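Local coordinates for protein major pollen allergen Pla l 1 (Plantago lanceolata, PDB 4Z8W) that is a secreted plantain pollen allergen of the Ole e 1 family that probably binds zinc, at residues Gln37-Cys42 against Lys77-Ser82. Numbering follows the deposited sequence.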
loop_
_atom_site.group_PDB
_atom_site.type_symbol
_atom_site.label_atom_id
_atom_site.label_comp_id
_atom_site.label_asym_id
_atom_site.label_seq_id
_atom_site.Cartn_x
_atom_site.Cartn_y
_atom_site.Cartn_z
ATOM N N GLN A 37 -0.826 -8.798 -2.591
ATOM C CA GLN A 37 -0.336 -8.190 -3.793
ATOM C C GLN A 37 -0.748 -6.714 -3.824
ATOM O O GLN A 37 -1.928 -6.385 -3.635
ATOM C CB GLN A 37 -0.880 -8.931 -5.020
ATOM C CG GLN A 37 -0.393 -10.404 -5.129
ATOM C CD GLN A 37 -1.225 -11.248 -6.105
ATOM O OE1 GLN A 37 -1.800 -10.740 -7.105
ATOM N NE2 GLN A 37 -1.347 -12.516 -5.792
ATOM N N VAL A 38 0.240 -5.866 -4.160
ATOM C CA VAL A 38 0.088 -4.415 -4.218
ATOM C C VAL A 38 0.512 -3.925 -5.618
ATOM O O VAL A 38 1.127 -4.659 -6.407
ATOM C CB VAL A 38 0.882 -3.703 -3.089
ATOM C CG1 VAL A 38 0.527 -4.230 -1.678
ATOM C CG2 VAL A 38 2.379 -3.906 -3.282
ATOM N N GLN A 39 0.152 -2.708 -5.972
ATOM C CA GLN A 39 0.599 -2.174 -7.238
ATOM C C GLN A 39 0.880 -0.672 -7.114
ATOM O O GLN A 39 0.027 0.086 -6.588
ATOM C CB GLN A 39 -0.494 -2.404 -8.286
ATOM C CG GLN A 39 -0.143 -1.915 -9.687
ATOM C CD GLN A 39 -1.124 -2.444 -10.701
ATOM O OE1 GLN A 39 -1.370 -3.665 -10.745
ATOM N NE2 GLN A 39 -1.744 -1.542 -11.472
ATOM N N LEU A 40 2.085 -0.306 -7.533
ATOM C CA LEU A 40 2.505 1.118 -7.801
ATOM C C LEU A 40 2.049 1.607 -9.186
ATOM O O LEU A 40 2.304 0.942 -10.202
ATOM C CB LEU A 40 4.030 1.267 -7.621
ATOM C CG LEU A 40 4.553 2.659 -8.139
ATOM C CD1 LEU A 40 4.071 3.800 -7.235
ATOM C CD2 LEU A 40 6.075 2.742 -8.333
ATOM N N ASP A 41 1.293 2.704 -9.243
ATOM C CA ASP A 41 0.853 3.339 -10.487
ATOM C C ASP A 41 1.224 4.799 -10.450
ATOM O O ASP A 41 0.908 5.490 -9.444
ATOM C CB ASP A 41 -0.678 3.256 -10.644
ATOM C CG ASP A 41 -1.175 1.790 -10.755
ATOM O OD1 ASP A 41 -0.633 1.044 -11.576
ATOM O OD2 ASP A 41 -2.036 1.370 -9.968
ATOM N N CYS A 42 1.873 5.274 -11.514
ATOM C CA CYS A 42 2.291 6.698 -11.636
ATOM C C CYS A 42 1.726 7.212 -12.955
ATOM O O CYS A 42 1.839 6.544 -14.008
ATOM C CB CYS A 42 3.816 6.869 -11.708
ATOM S SG CYS A 42 4.806 6.188 -10.373
ATOM N N LYS A 77 -1.635 0.949 -4.402
ATOM C CA LYS A 77 -2.961 0.382 -4.026
ATOM C C LYS A 77 -2.910 -1.110 -3.689
ATOM O O LYS A 77 -2.047 -1.824 -4.190
ATOM C CB LYS A 77 -4.033 0.686 -5.106
ATOM C CG LYS A 77 -3.843 -0.029 -6.461
ATOM C CD LYS A 77 -4.922 0.494 -7.454
ATOM C CE LYS A 77 -4.755 -0.068 -8.864
ATOM N NZ LYS A 77 -4.376 -1.510 -8.817
ATOM N N LEU A 78 -3.790 -1.557 -2.784
ATOM C CA LEU A 78 -3.931 -3.002 -2.523
ATOM C C LEU A 78 -4.616 -3.595 -3.768
ATOM O O LEU A 78 -5.398 -2.915 -4.401
ATOM C CB LEU A 78 -4.876 -3.256 -1.362
ATOM C CG LEU A 78 -4.389 -2.755 0.004
ATOM C CD1 LEU A 78 -5.454 -3.016 1.082
ATOM C CD2 LEU A 78 -3.044 -3.377 0.328
ATOM N N VAL A 79 -4.260 -4.806 -4.161
ATOM C CA VAL A 79 -5.044 -5.426 -5.287
ATOM C C VAL A 79 -5.624 -6.760 -4.778
ATOM O O VAL A 79 -6.863 -6.934 -4.752
ATOM C CB VAL A 79 -4.151 -5.750 -6.511
ATOM C CG1 VAL A 79 -5.007 -6.353 -7.636
ATOM C CG2 VAL A 79 -3.301 -4.531 -6.942
ATOM N N LYS A 80 -4.764 -7.679 -4.351
ATOM C CA LYS A 80 -5.235 -8.962 -3.841
ATOM C C LYS A 80 -4.751 -9.362 -2.447
ATOM O O LYS A 80 -3.543 -9.356 -2.110
ATOM C CB LYS A 80 -4.780 -10.147 -4.746
ATOM C CG LYS A 80 -5.177 -10.084 -6.229
ATOM C CD LYS A 80 -6.704 -10.012 -6.460
ATOM C CE LYS A 80 -7.032 -10.481 -7.904
ATOM N NZ LYS A 80 -8.498 -10.198 -8.178
ATOM N N SER A 81 -5.701 -9.894 -1.687
ATOM C CA SER A 81 -5.417 -10.473 -0.385
ATOM C C SER A 81 -5.033 -11.967 -0.495
ATOM O O SER A 81 -5.595 -12.704 -1.351
ATOM C CB SER A 81 -6.687 -10.322 0.485
ATOM O OG SER A 81 -6.453 -10.964 1.757
ATOM N N SER A 82 -4.126 -12.430 0.366
ATOM C CA SER A 82 -3.916 -13.867 0.482
ATOM C C SER A 82 -4.793 -14.538 1.567
ATOM O O SER A 82 -4.613 -15.720 1.830
ATOM C CB SER A 82 -2.487 -14.145 0.855
ATOM O OG SER A 82 -2.277 -13.458 2.050
#
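A classic beta bulge interrupts the antiparallel pairing of strand 37-42 with strand 74-80. Val79 and Lys80 both face Gln37, and Gln37 O accepts two backbone bonds, from Val79 N at 2.9 Å and from Lys80 N at 3.2 Å. Gln37 N returns a nearly straight bond to Lys80 O, 2.8 Å long. Beyond the bulge, Gln39 and Lys77 form a regular hydrogen-bonded pair. Val38 and Leu78 turn to the buried face, where Val38 CG1 meets Leu78 CD2 at 4.2 Å. Tyr63 also touches Val38, while Leu120 and Phe122 cover Leu78. The opposite face, with Gln37, Gln39, Lys77 and Lys80, is largely polar. Lys77 runs alongside Gln39. Its CE lies nearest Asp41 OD2, at 3.3 Å, and the bend at chi4 (40°) turns NZ toward the Gln39 amide. The salt bridge from NZ to Asp41 OD2 is long, 3.9 Å, and probably weak. Gln39 NE2 donates to the syn lone pair of Asp41 OD1 at 2.8 Å; Ser52 on strand 51-56 also hydrogen-bonds this oxygen. Val79 CG2 adds an apolar contact with Gln39 CB at 3.8 Å. Where strand 37-42 begins and strand 74-80 ends, the Gln37 amide makes van der Waals contact with the Lys80 aliphatic chain. The pairing joins the two central strands of a four-stranded antiparallel sheet in the Ole e 1 beta fold.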